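Local atomic coordinates of trimeric intracellular cation channel type 1B.2 (Caenorhabditis elegans, PDB entry 5EIK), a protein that forms a homotrimeric potassium channel of intracellular membranes, binds PIP2 and may carry counter-ion current during calcium release from stores. Residues Ala18-Gln23 and Asp219-Leu223; Tyr30-His35 and Leu129-Gln133; Cys40-Arg44 and Val101-Phe106. One frame throughout, in Å; residues are numbered along the deposited sequence.

Contact 1. Residues Ala18-Gln23 and Asp219-Leu223. With DMU (decyl-beta-D-maltopyranoside), chain K.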
# COMPACT_ATOMS: atom_id res chain seq x y z
N ALA A 18 -36.70 -19.22 4.31
CA ALA A 18 -36.21 -18.40 3.22
C ALA A 18 -34.77 -18.01 3.53
O ALA A 18 -33.92 -18.03 2.65
CB ALA A 18 -37.07 -17.15 3.08
N GLY A 19 -34.52 -17.69 4.79
CA GLY A 19 -33.19 -17.31 5.23
C GLY A 19 -32.19 -18.42 5.05
O GLY A 19 -31.08 -18.19 4.57
N GLY A 20 -32.56 -19.64 5.45
CA GLY A 20 -31.65 -20.75 5.30
C GLY A 20 -31.47 -21.00 3.82
O GLY A 20 -30.41 -21.41 3.35
N TYR A 21 -32.54 -20.72 3.08
CA TYR A 21 -32.55 -20.90 1.65
C TYR A 21 -31.48 -20.04 0.97
O TYR A 21 -30.59 -20.55 0.29
CB TYR A 21 -33.93 -20.53 1.10
CG TYR A 21 -33.95 -20.38 -0.39
CD1 TYR A 21 -33.68 -21.46 -1.21
CD2 TYR A 21 -34.19 -19.14 -0.99
CE1 TYR A 21 -33.64 -21.32 -2.57
CE2 TYR A 21 -34.15 -18.99 -2.37
CZ TYR A 21 -33.87 -20.09 -3.16
OH TYR A 21 -33.83 -19.96 -4.53
N VAL A 22 -31.60 -18.73 1.15
CA VAL A 22 -30.67 -17.79 0.57
C VAL A 22 -29.24 -18.10 0.99
O VAL A 22 -28.32 -18.08 0.18
CB VAL A 22 -31.01 -16.34 0.99
CG1 VAL A 22 -29.92 -15.40 0.54
CG2 VAL A 22 -32.34 -15.94 0.38
N GLN A 23 -29.06 -18.41 2.27
CA GLN A 23 -27.75 -18.71 2.81
C GLN A 23 -27.07 -19.95 2.21
O GLN A 23 -25.85 -20.09 2.29
CB GLN A 23 -27.84 -18.86 4.33
CG GLN A 23 -26.54 -19.22 5.00
CD GLN A 23 -26.55 -18.92 6.49
OE1 GLN A 23 -27.48 -19.32 7.20
NE2 GLN A 23 -25.52 -18.23 6.97
N ASP A 219 -30.69 -17.81 10.87
CA ASP A 219 -31.19 -17.82 9.49
C ASP A 219 -32.14 -16.66 9.23
O ASP A 219 -32.32 -16.25 8.09
CB ASP A 219 -31.88 -19.14 9.16
CG ASP A 219 -30.91 -20.20 8.68
OD1 ASP A 219 -30.01 -19.87 7.88
OD2 ASP A 219 -31.05 -21.38 9.09
N LEU A 220 -32.76 -16.15 10.29
CA LEU A 220 -33.68 -15.03 10.15
C LEU A 220 -32.89 -13.73 10.10
O LEU A 220 -33.23 -12.82 9.34
CB LEU A 220 -34.65 -15.01 11.33
CG LEU A 220 -35.66 -13.86 11.36
CD1 LEU A 220 -36.56 -13.91 10.12
CD2 LEU A 220 -36.49 -13.96 12.63
N VAL A 221 -31.84 -13.65 10.91
CA VAL A 221 -30.99 -12.46 10.93
C VAL A 221 -30.36 -12.35 9.55
O VAL A 221 -30.30 -11.27 8.96
CB VAL A 221 -29.87 -12.58 11.99
CG1 VAL A 221 -28.84 -11.48 11.78
CG2 VAL A 221 -30.45 -12.47 13.39
N TYR A 222 -29.91 -13.48 9.04
CA TYR A 222 -29.30 -13.51 7.72
C TYR A 222 -30.25 -12.91 6.70
O TYR A 222 -29.85 -12.09 5.86
CB TYR A 222 -28.96 -14.93 7.31
CG TYR A 222 -27.95 -14.98 6.20
CD1 TYR A 222 -26.58 -14.93 6.47
CD2 TYR A 222 -28.35 -15.03 4.86
CE1 TYR A 222 -25.64 -14.94 5.44
CE2 TYR A 222 -27.42 -15.04 3.83
CZ TYR A 222 -26.06 -14.99 4.13
OH TYR A 222 -25.12 -15.00 3.13
N LEU A 223 -31.51 -13.32 6.76
CA LEU A 223 -32.51 -12.83 5.83
C LEU A 223 -32.64 -11.32 5.93
O LEU A 223 -32.74 -10.63 4.91
CB LEU A 223 -33.87 -13.48 6.11
CG LEU A 223 -34.90 -13.20 5.01
CD1 LEU A 223 -34.44 -13.87 3.72
CD2 LEU A 223 -36.25 -13.74 5.44
C1 DMU K . -28.41 -21.18 -7.48
C2 DMU K . -28.70 -22.63 -7.01
C3 DMU K . -30.28 -22.86 -6.81
C4 DMU K . -31.03 -22.30 -8.00
O5 DMU K . -30.76 -20.90 -8.14
C6 DMU K . -29.39 -20.75 -8.60
O7 DMU K . -30.73 -24.39 -6.77
O16 DMU K . -29.15 -19.37 -8.93
C18 DMU K . -29.58 -19.18 -10.29
C19 DMU K . -29.35 -17.71 -10.67
C22 DMU K . -30.41 -17.26 -11.66
C25 DMU K . -30.90 -15.88 -11.24
C28 DMU K . -32.04 -15.45 -12.17
C31 DMU K . -32.35 -13.97 -11.98
C34 DMU K . -31.58 -13.16 -13.03
C37 DMU K . -32.29 -11.81 -13.27
C40 DMU K . -31.24 -10.73 -13.57
C43 DMU K . -30.99 -10.67 -15.08
O49 DMU K . -27.08 -21.13 -8.00
O55 DMU K . -27.98 -22.84 -5.77
C57 DMU K . -32.53 -22.50 -7.79
O61 DMU K . -33.23 -22.21 -9.00
C5 DMU K . -30.31 -26.22 -5.24
C7 DMU K . -31.72 -26.81 -5.15
C8 DMU K . -32.52 -26.20 -4.06
C9 DMU K . -32.57 -24.67 -4.26
O1 DMU K . -31.26 -24.14 -4.34
C10 DMU K . -30.40 -24.71 -5.39
O2 DMU K . -33.80 -26.69 -4.11
O3 DMU K . -29.58 -26.75 -6.30
O4 DMU K . -31.65 -28.25 -4.90
C11 DMU K . -33.38 -23.96 -3.17
O6 DMU K . -33.52 -22.57 -3.45
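Gly19 meets Asp219 and Leu223 where helix 11-24 passes over the start of helix 218-238. At Gly19 the backbones meet in a CA-H...O contact. Gly19 CA lies 3.2 Å from Asp219 O, and the angle at the hydrogen is 154°. With no side chain on Gly19, the carbonyl oxygen can come right up to the backbone. Gly20 CA sits 3.2 Å from Asp219 OD1, so the carboxylate lies against the Gly20 backbone. The amide of Gln23 reaches the same carboxylate, but its orientation in the model is uncertain.

This is glycine-mediated helix packing. The segment axes approach to 7.6 Å at an angle of 71°. It joins a helix inferred to be lumenal to the seventh transmembrane helix of the channel.

The aromatic part centres on Tyr222. Gln23 CB lies over one face of its ring, 4.0 Å from the centroid, in a CH-pi contact. The extended Gln23 chain then carries the amide across the ring, stacked with planes 29° apart. Val22 CG1 comes to the ring edge, 4.1 Å from Tyr222 CE2.

The apolar part centres on Leu223. Leu223 CD2 touches Ala18 CB at 4.2 Å, and Leu223 CD1 lies 4.0 Å from Gly19 CA. Leu15 also packs on Leu223. Beyond the contact, Tyr222 touches Thr135 and His136 of helix 120-148. The detergent DMU modelled beside Tyr21 approaches its ring too closely, and its placement there is doubtful.

Contact 2. Residues Tyr30-His35 and Leu129-Gln133. With PT5 ([(2R)-1-octadecanoyloxy-3-[oxidanyl-[(1R,2R,3S,4R,5R,6S)-2,3,6-tris(oxidanyl)-4,5-diphosphonooxy-cyclohexyl]oxy-phospho ryl]oxy-propan-2-yl] (8Z)-icosa-5,8,11,14-tetraenoate), chain B.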
# COMPACT_ATOMS: atom_id res chain seq x y z
N TYR A 30 -23.47 -17.99 -11.27
CA TYR A 30 -24.39 -16.89 -11.52
C TYR A 30 -24.35 -15.70 -10.58
O TYR A 30 -24.45 -14.55 -11.03
CB TYR A 30 -25.82 -17.43 -11.63
CG TYR A 30 -25.97 -18.32 -12.84
CD1 TYR A 30 -25.76 -17.82 -14.12
CD2 TYR A 30 -26.27 -19.67 -12.70
CE1 TYR A 30 -25.83 -18.65 -15.24
CE2 TYR A 30 -26.34 -20.51 -13.81
CZ TYR A 30 -26.12 -19.99 -15.08
OH TYR A 30 -26.18 -20.81 -16.18
N PHE A 31 -24.23 -15.93 -9.29
CA PHE A 31 -24.17 -14.78 -8.41
C PHE A 31 -22.80 -14.11 -8.59
O PHE A 31 -22.69 -12.89 -8.55
CB PHE A 31 -24.44 -15.19 -6.97
CG PHE A 31 -25.88 -15.57 -6.71
CD1 PHE A 31 -26.36 -16.83 -7.06
CD2 PHE A 31 -26.75 -14.65 -6.13
CE1 PHE A 31 -27.70 -17.17 -6.83
CE2 PHE A 31 -28.09 -14.97 -5.90
CZ PHE A 31 -28.56 -16.23 -6.25
N ASP A 32 -21.77 -14.92 -8.83
CA ASP A 32 -20.42 -14.40 -9.04
C ASP A 32 -20.36 -13.57 -10.32
O ASP A 32 -19.82 -12.46 -10.33
CB ASP A 32 -19.40 -15.54 -9.12
CG ASP A 32 -19.13 -16.18 -7.76
OD1 ASP A 32 -19.45 -15.55 -6.73
OD2 ASP A 32 -18.58 -17.30 -7.72
N ALA A 33 -20.91 -14.12 -11.41
CA ALA A 33 -20.91 -13.44 -12.69
C ALA A 33 -21.63 -12.08 -12.58
O ALA A 33 -21.22 -11.10 -13.20
CB ALA A 33 -21.59 -14.32 -13.74
N ALA A 34 -22.70 -12.03 -11.79
CA ALA A 34 -23.44 -10.78 -11.61
C ALA A 34 -22.50 -9.74 -11.01
O ALA A 34 -22.46 -8.59 -11.46
CB ALA A 34 -24.64 -10.99 -10.68
N HIS A 35 -21.75 -10.14 -9.99
CA HIS A 35 -20.79 -9.25 -9.35
C HIS A 35 -19.71 -8.83 -10.37
O HIS A 35 -19.38 -7.64 -10.47
CB HIS A 35 -20.16 -9.94 -8.14
CG HIS A 35 -18.97 -9.22 -7.59
ND1 HIS A 35 -19.06 -7.97 -7.01
CD2 HIS A 35 -17.66 -9.56 -7.55
CE1 HIS A 35 -17.85 -7.58 -6.65
NE2 HIS A 35 -16.99 -8.52 -6.97
N LEU A 129 -28.65 -9.97 -7.16
CA LEU A 129 -27.75 -11.11 -7.02
C LEU A 129 -26.44 -10.68 -6.37
O LEU A 129 -25.89 -11.40 -5.54
CB LEU A 129 -27.46 -11.74 -8.38
CG LEU A 129 -28.66 -12.24 -9.20
CD1 LEU A 129 -28.16 -12.95 -10.44
CD2 LEU A 129 -29.52 -13.18 -8.37
N LYS A 130 -25.93 -9.51 -6.75
CA LYS A 130 -24.68 -9.04 -6.18
C LYS A 130 -24.80 -8.83 -4.67
O LYS A 130 -23.90 -9.18 -3.91
CB LYS A 130 -24.22 -7.73 -6.83
CG LYS A 130 -22.90 -7.24 -6.27
CD LYS A 130 -22.58 -5.83 -6.71
CE LYS A 130 -21.38 -5.29 -5.94
NZ LYS A 130 -21.23 -3.82 -6.14
N GLU A 131 -25.92 -8.25 -4.23
CA GLU A 131 -26.10 -8.02 -2.81
C GLU A 131 -26.13 -9.35 -2.05
O GLU A 131 -25.63 -9.45 -0.93
CB GLU A 131 -27.36 -7.20 -2.54
CG GLU A 131 -27.24 -5.76 -3.05
CD GLU A 131 -25.94 -5.09 -2.61
OE1 GLU A 131 -25.58 -5.17 -1.42
OE2 GLU A 131 -25.27 -4.47 -3.47
N VAL A 132 -26.71 -10.38 -2.66
CA VAL A 132 -26.75 -11.68 -2.01
C VAL A 132 -25.31 -12.16 -1.85
O VAL A 132 -24.93 -12.67 -0.79
CB VAL A 132 -27.54 -12.71 -2.86
CG1 VAL A 132 -27.28 -14.14 -2.35
CG2 VAL A 132 -29.03 -12.38 -2.78
N GLN A 133 -24.50 -11.99 -2.88
CA GLN A 133 -23.11 -12.43 -2.84
C GLN A 133 -22.26 -11.63 -1.84
O GLN A 133 -21.38 -12.19 -1.17
CB GLN A 133 -22.51 -12.35 -4.26
CG GLN A 133 -21.24 -13.17 -4.43
CD GLN A 133 -20.09 -12.33 -4.96
OE1 GLN A 133 -20.01 -11.14 -4.65
NE2 GLN A 133 -19.21 -12.94 -5.75
O12 PT5 B . -17.11 4.77 1.31
P1 PT5 B . -15.85 4.08 0.82
O13 PT5 B . -15.27 2.80 1.84
O11 PT5 B . -14.55 5.06 0.64
O6 PT5 B . -17.47 4.12 -2.74
O1 PT5 B . -16.01 3.36 -0.58
C1 PT5 B . -17.19 2.61 -0.91
C6 PT5 B . -17.30 2.74 -2.40
C2 PT5 B . -17.11 1.09 -0.51
O2 PT5 B . -15.92 0.50 -1.07
C3 PT5 B . -18.33 0.31 -1.08
O3 PT5 B . -18.14 -1.07 -0.79
C4 PT5 B . -18.48 0.47 -2.57
O4 PT5 B . -19.70 -0.06 -2.98
P4 PT5 B . -19.76 -1.36 -3.95
O41 PT5 B . -18.91 -1.18 -5.32
O42 PT5 B . -21.29 -1.70 -4.35
O43 PT5 B . -19.16 -2.53 -3.21
C5 PT5 B . -18.47 1.95 -3.01
O5 PT5 B . -18.35 1.98 -4.43
P5 PT5 B . -19.68 2.44 -5.25
O52 PT5 B . -21.00 2.48 -4.36
O51 PT5 B . -19.35 3.93 -5.96
O53 PT5 B . -19.67 1.30 -6.46
C7 PT5 B . -13.95 2.23 1.62
C8 PT5 B . -13.31 2.06 3.01
C9 PT5 B . -12.42 3.26 3.47
O16 PT5 B . -12.49 0.83 3.01
C10 PT5 B . -13.02 -0.25 3.66
O17 PT5 B . -13.87 -0.98 3.18
O18 PT5 B . -11.09 2.74 3.92
C11 PT5 B . -10.24 3.48 4.81
O19 PT5 B . -10.62 4.35 5.64
C12 PT5 B . -12.44 -0.48 5.05
C13 PT5 B . -11.84 -1.87 5.37
C14 PT5 B . -11.35 -1.94 6.84
C15 PT5 B . -9.83 -1.83 6.98
C16 PT5 B . -9.31 -2.11 8.42
C17 PT5 B . -8.13 -1.19 8.86
C18 PT5 B . -7.02 -1.94 9.60
C19 PT5 B . -5.81 -1.60 9.61
C20 PT5 B . -4.63 -1.44 8.65
C21 PT5 B . -4.35 -0.00 8.14
C22 PT5 B . -3.37 0.04 6.95
C23 PT5 B . -2.34 1.18 7.07
C24 PT5 B . -0.88 0.71 6.86
C31 PT5 B . -8.77 3.08 4.67
C32 PT5 B . -8.41 1.80 5.47
C33 PT5 B . -6.95 1.31 5.23
C34 PT5 B . -6.80 0.24 4.12
C35 PT5 B . -5.34 -0.27 3.70
C36 PT5 B . -4.67 0.20 2.58
C37 PT5 B . -3.13 0.35 2.64
C38 PT5 B . -2.63 -0.15 1.38
C39 PT5 B . -2.07 0.61 0.26
C40 PT5 B . -2.97 1.44 -0.61
C25 PT5 B . -0.36 1.05 5.44
C26 PT5 B . 0.99 0.38 5.13
C41 PT5 B . -2.87 2.96 -0.48
C42 PT5 B . -3.95 3.69 -1.30
C43 PT5 B . -5.22 3.98 -0.50
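Phe31 has CG anti to its carbonyl carbon (chi1 -72°), which turns the ring to Leu129 and Val132 of helix 120-148. Gln133 bends at chi2 (-125°), and this turns its amide to Asp32 and His35. Gln133 NE2 donates to Asp32 OD1 at 2.8 Å, with a nearly straight N-H...O angle of 168°. The donor lies on the anti side of the oxygen, tilted out of the carboxylate plane. Both Asp32 and Gln133 are buried, so this bond satisfies polar groups inside the protein. Gln133 OE1 sits over one face of the imidazole, 3.7 Å from His35 CG.

The contact joins the first and fourth transmembrane helices, which cross steeply. Leu129 CD2 meets Phe31 CE2 at 3.4 Å, and Val132 CG1 meets the same Phe31 CE2 at 3.7 Å. Ala34 CB packs on Leu129 CB at 3.7 Å.

Lys130 runs fully extended past His35. Its CE lies at the edge of the imidazole, 3.7 Å from His35 ND1. Lys130 NZ then donates to O42 of the PIP2 lipid PT5 at 2.8 Å. Arg134 binds the same lipid. His35 NE2 is hydrogen-bonded to Ser70 O.

Contact 3. Residues Cys40-Arg44 and Val101-Phe106; sequences CLSVR and VWYLVF. With CPL (1-palmitoyl-2-linoleoyl-sn-glycero-3-phosphocholine), chain C.
Cys40 points its sulfur at the edge of Trp102, a sulfur-aromatic contact lying almost in the plane of the indole. The sulfur is 5.4 Å from the centroid of the five-membered ring and 86° off its normal. Cys40 SG also rests against the helix backbone, 3.6 Å from Trp102 CA. Its torsion places SG anti to the carbonyl carbon (chi1 -73°), which directs it at this turn. Cys40 CB meets Val105 CG1 at 3.9 Å, and Leu41 CD2 crosses to the same methyl at 4.0 Å.

Arg44 extends beside Phe106. Arg44 CB is 3.8 Å from Phe106 CZ, and Arg44 CD lies over one face of that ring. The edge of the guanidinium faces the Val105 carbonyl, with Arg44 NH1 2.9 Å from Val105 O. Its NH2 forms a salt bridge with Asp111, and the group also makes a cation-pi contact with Phe114.

Tyr103 leads away from Cys40-Arg44, and one face of its ring meets O2 of the phospholipid CPL, 3.5 Å from Tyr103 CZ. The contact pairs the first and third transmembrane helices, with segment axes 46° apart. Helix 59-70 packs on Trp102 and Phe106, while helix 112-117 borders Leu41.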
# COMPACT_ATOMS: atom_id res chain seq x y z
N CYS A 40 -17.20 -4.80 -13.77
CA CYS A 40 -16.64 -4.39 -15.06
C CYS A 40 -17.33 -3.16 -15.63
O CYS A 40 -16.69 -2.28 -16.21
CB CYS A 40 -16.72 -5.53 -16.08
SG CYS A 40 -15.55 -6.85 -15.78
N LEU A 41 -18.65 -3.09 -15.46
CA LEU A 41 -19.40 -1.95 -15.93
C LEU A 41 -18.89 -0.71 -15.20
O LEU A 41 -18.78 0.37 -15.79
CB LEU A 41 -20.89 -2.13 -15.64
CG LEU A 41 -21.54 -3.31 -16.38
CD1 LEU A 41 -23.01 -3.42 -15.99
CD2 LEU A 41 -21.39 -3.11 -17.87
N SER A 42 -18.57 -0.87 -13.93
CA SER A 42 -18.07 0.24 -13.13
C SER A 42 -16.71 0.71 -13.65
O SER A 42 -16.48 1.90 -13.85
CB SER A 42 -17.97 -0.18 -11.66
OG SER A 42 -17.54 0.90 -10.85
N VAL A 43 -15.81 -0.24 -13.89
CA VAL A 43 -14.50 0.13 -14.40
C VAL A 43 -14.65 0.80 -15.76
O VAL A 43 -13.93 1.75 -16.07
CB VAL A 43 -13.58 -1.10 -14.55
CG1 VAL A 43 -12.31 -0.71 -15.28
CG2 VAL A 43 -13.24 -1.66 -13.18
N ARG A 44 -15.59 0.32 -16.56
CA ARG A 44 -15.82 0.88 -17.88
C ARG A 44 -16.38 2.30 -17.79
O ARG A 44 -16.00 3.18 -18.57
CB ARG A 44 -16.77 -0.01 -18.69
CG ARG A 44 -17.17 0.57 -20.03
CD ARG A 44 -17.63 -0.51 -21.00
NE ARG A 44 -18.24 0.09 -22.19
CZ ARG A 44 -18.61 -0.59 -23.27
NH1 ARG A 44 -18.44 -1.90 -23.34
NH2 ARG A 44 -19.16 0.06 -24.29
N VAL A 101 -16.13 -12.77 -18.27
CA VAL A 101 -17.09 -11.69 -18.14
C VAL A 101 -16.45 -10.39 -18.63
O VAL A 101 -17.05 -9.65 -19.40
CB VAL A 101 -17.57 -11.52 -16.67
CG1 VAL A 101 -18.27 -10.18 -16.50
CG2 VAL A 101 -18.50 -12.66 -16.29
N TRP A 102 -15.23 -10.13 -18.17
CA TRP A 102 -14.51 -8.93 -18.57
C TRP A 102 -14.36 -8.87 -20.09
O TRP A 102 -14.57 -7.82 -20.71
CB TRP A 102 -13.11 -8.88 -17.93
CG TRP A 102 -12.17 -7.97 -18.64
CD1 TRP A 102 -12.12 -6.60 -18.57
CD2 TRP A 102 -11.20 -8.35 -19.62
NE1 TRP A 102 -11.19 -6.11 -19.46
CE2 TRP A 102 -10.60 -7.16 -20.12
CE3 TRP A 102 -10.77 -9.59 -20.14
CZ2 TRP A 102 -9.61 -7.16 -21.10
CZ3 TRP A 102 -9.78 -9.59 -21.12
CH2 TRP A 102 -9.21 -8.39 -21.59
N TYR A 103 -14.00 -10.00 -20.70
CA TYR A 103 -13.85 -10.05 -22.15
C TYR A 103 -15.17 -9.72 -22.84
O TYR A 103 -15.20 -8.96 -23.81
CB TYR A 103 -13.40 -11.44 -22.60
CG TYR A 103 -13.27 -11.52 -24.10
CD1 TYR A 103 -12.17 -10.98 -24.75
CD2 TYR A 103 -14.28 -12.09 -24.87
CE1 TYR A 103 -12.08 -10.99 -26.14
CE2 TYR A 103 -14.20 -12.10 -26.26
CZ TYR A 103 -13.10 -11.56 -26.88
OH TYR A 103 -13.01 -11.58 -28.26
N LEU A 104 -16.25 -10.30 -22.33
CA LEU A 104 -17.57 -10.07 -22.90
C LEU A 104 -18.05 -8.63 -22.71
O LEU A 104 -18.65 -8.05 -23.61
CB LEU A 104 -18.58 -11.04 -22.29
CG LEU A 104 -18.39 -12.53 -22.60
CD1 LEU A 104 -19.46 -13.33 -21.90
CD2 LEU A 104 -18.47 -12.76 -24.09
N VAL A 105 -17.79 -8.05 -21.54
CA VAL A 105 -18.24 -6.69 -21.28
C VAL A 105 -17.53 -5.66 -22.16
O VAL A 105 -18.14 -4.71 -22.62
CB VAL A 105 -18.05 -6.33 -19.78
CG1 VAL A 105 -18.25 -4.84 -19.58
CG2 VAL A 105 -19.06 -7.09 -18.93
N PHE A 106 -16.24 -5.86 -22.40
CA PHE A 106 -15.50 -4.92 -23.23
C PHE A 106 -15.44 -5.25 -24.71
O PHE A 106 -15.34 -4.34 -25.53
CB PHE A 106 -14.06 -4.75 -22.71
CG PHE A 106 -13.95 -3.89 -21.48
CD1 PHE A 106 -14.15 -4.42 -20.21
CD2 PHE A 106 -13.65 -2.54 -21.61
CE1 PHE A 106 -14.05 -3.62 -19.08
CE2 PHE A 106 -13.55 -1.73 -20.48
CZ PHE A 106 -13.75 -2.27 -19.21
C1 CPL C . -8.80 -14.06 -26.15
C2 CPL C . -10.19 -14.73 -25.75
C3 CPL C . -10.67 -14.29 -24.33
C4 CPL C . -8.48 -9.82 -26.24
C5 CPL C . -7.77 -8.85 -27.21
C6 CPL C . -9.90 -7.65 -28.21
C7 CPL C . -7.72 -6.43 -27.71
C8 CPL C . -8.11 -7.86 -28.93
C11 CPL C . -10.36 -15.48 -22.07
C12 CPL C . -10.01 -16.88 -21.51
C13 CPL C . -10.30 -18.07 -22.49
C14 CPL C . -11.31 -19.10 -21.93
C15 CPL C . -11.24 -20.51 -22.59
C16 CPL C . -11.72 -21.64 -21.63
C17 CPL C . -13.16 -21.50 -21.11
C18 CPL C . -14.21 -22.43 -21.86
C19 CPL C . -15.60 -21.77 -22.25
C20 CPL C . -16.85 -22.10 -21.38
C21 CPL C . -17.25 -21.04 -20.34
C22 CPL C . -18.29 -20.04 -20.89
C23 CPL C . -19.37 -19.58 -19.93
C24 CPL C . -19.88 -18.14 -20.20
C25 CPL C . -20.13 -17.37 -18.90
C26 CPL C . -20.79 -16.04 -19.17
C31 CPL C . -12.04 -15.40 -27.57
C32 CPL C . -12.39 -16.73 -26.91
C33 CPL C . -13.76 -17.30 -27.42
C34 CPL C . -13.64 -18.73 -27.97
C35 CPL C . -14.23 -19.83 -27.04
C36 CPL C . -13.31 -21.07 -26.95
C37 CPL C . -14.05 -22.38 -26.69
C38 CPL C . -13.60 -23.52 -27.57
C39 CPL C . -14.84 -24.26 -28.12
C40 CPL C . -15.04 -24.61 -29.42
C41 CPL C . -13.98 -25.24 -30.32
C42 CPL C . -13.97 -26.76 -30.06
C43 CPL C . -12.86 -27.42 -29.63
C44 CPL C . -12.34 -27.32 -28.21
C45 CPL C . -10.95 -26.70 -28.07
N CPL C . -8.56 -7.63 -27.57
O2 CPL C . -11.17 -14.42 -26.82
O3 CPL C . -9.84 -15.10 -23.43
O11 CPL C . -11.08 -14.68 -21.38
O31 CPL C . -12.48 -15.13 -28.72
O1P CPL C . -6.57 -12.52 -24.49
O2P CPL C . -6.61 -11.92 -26.94
O3P CPL C . -8.82 -12.61 -25.78
O4P CPL C . -7.64 -10.38 -25.20
P CPL C . -7.39 -11.88 -25.63

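In the fold
The first segments follow one another along the chain, while their partners come in the reverse order. Helix 30-47 makes both contact 2 and contact 3. Contacts 1 and 2 touch, with Val22 CG1 4.1 Å from Val132 CG1, and their centres are about 16 Å apart. Contacts 2 and 3 have centres about 15 Å apart. The centres of contacts 1 and 3 are about 31 Å apart, on opposite sides of the chain's centre. Contact 2 binds PIP2 directly. The side chain of Tyr222 in contact 1 is about 9 Å from that of the lipid-binding Arg134. In contact 3 the Leu41 side chain is about 10 Å from that of Lys130, and Tyr103 lines the phospholipid CPL site.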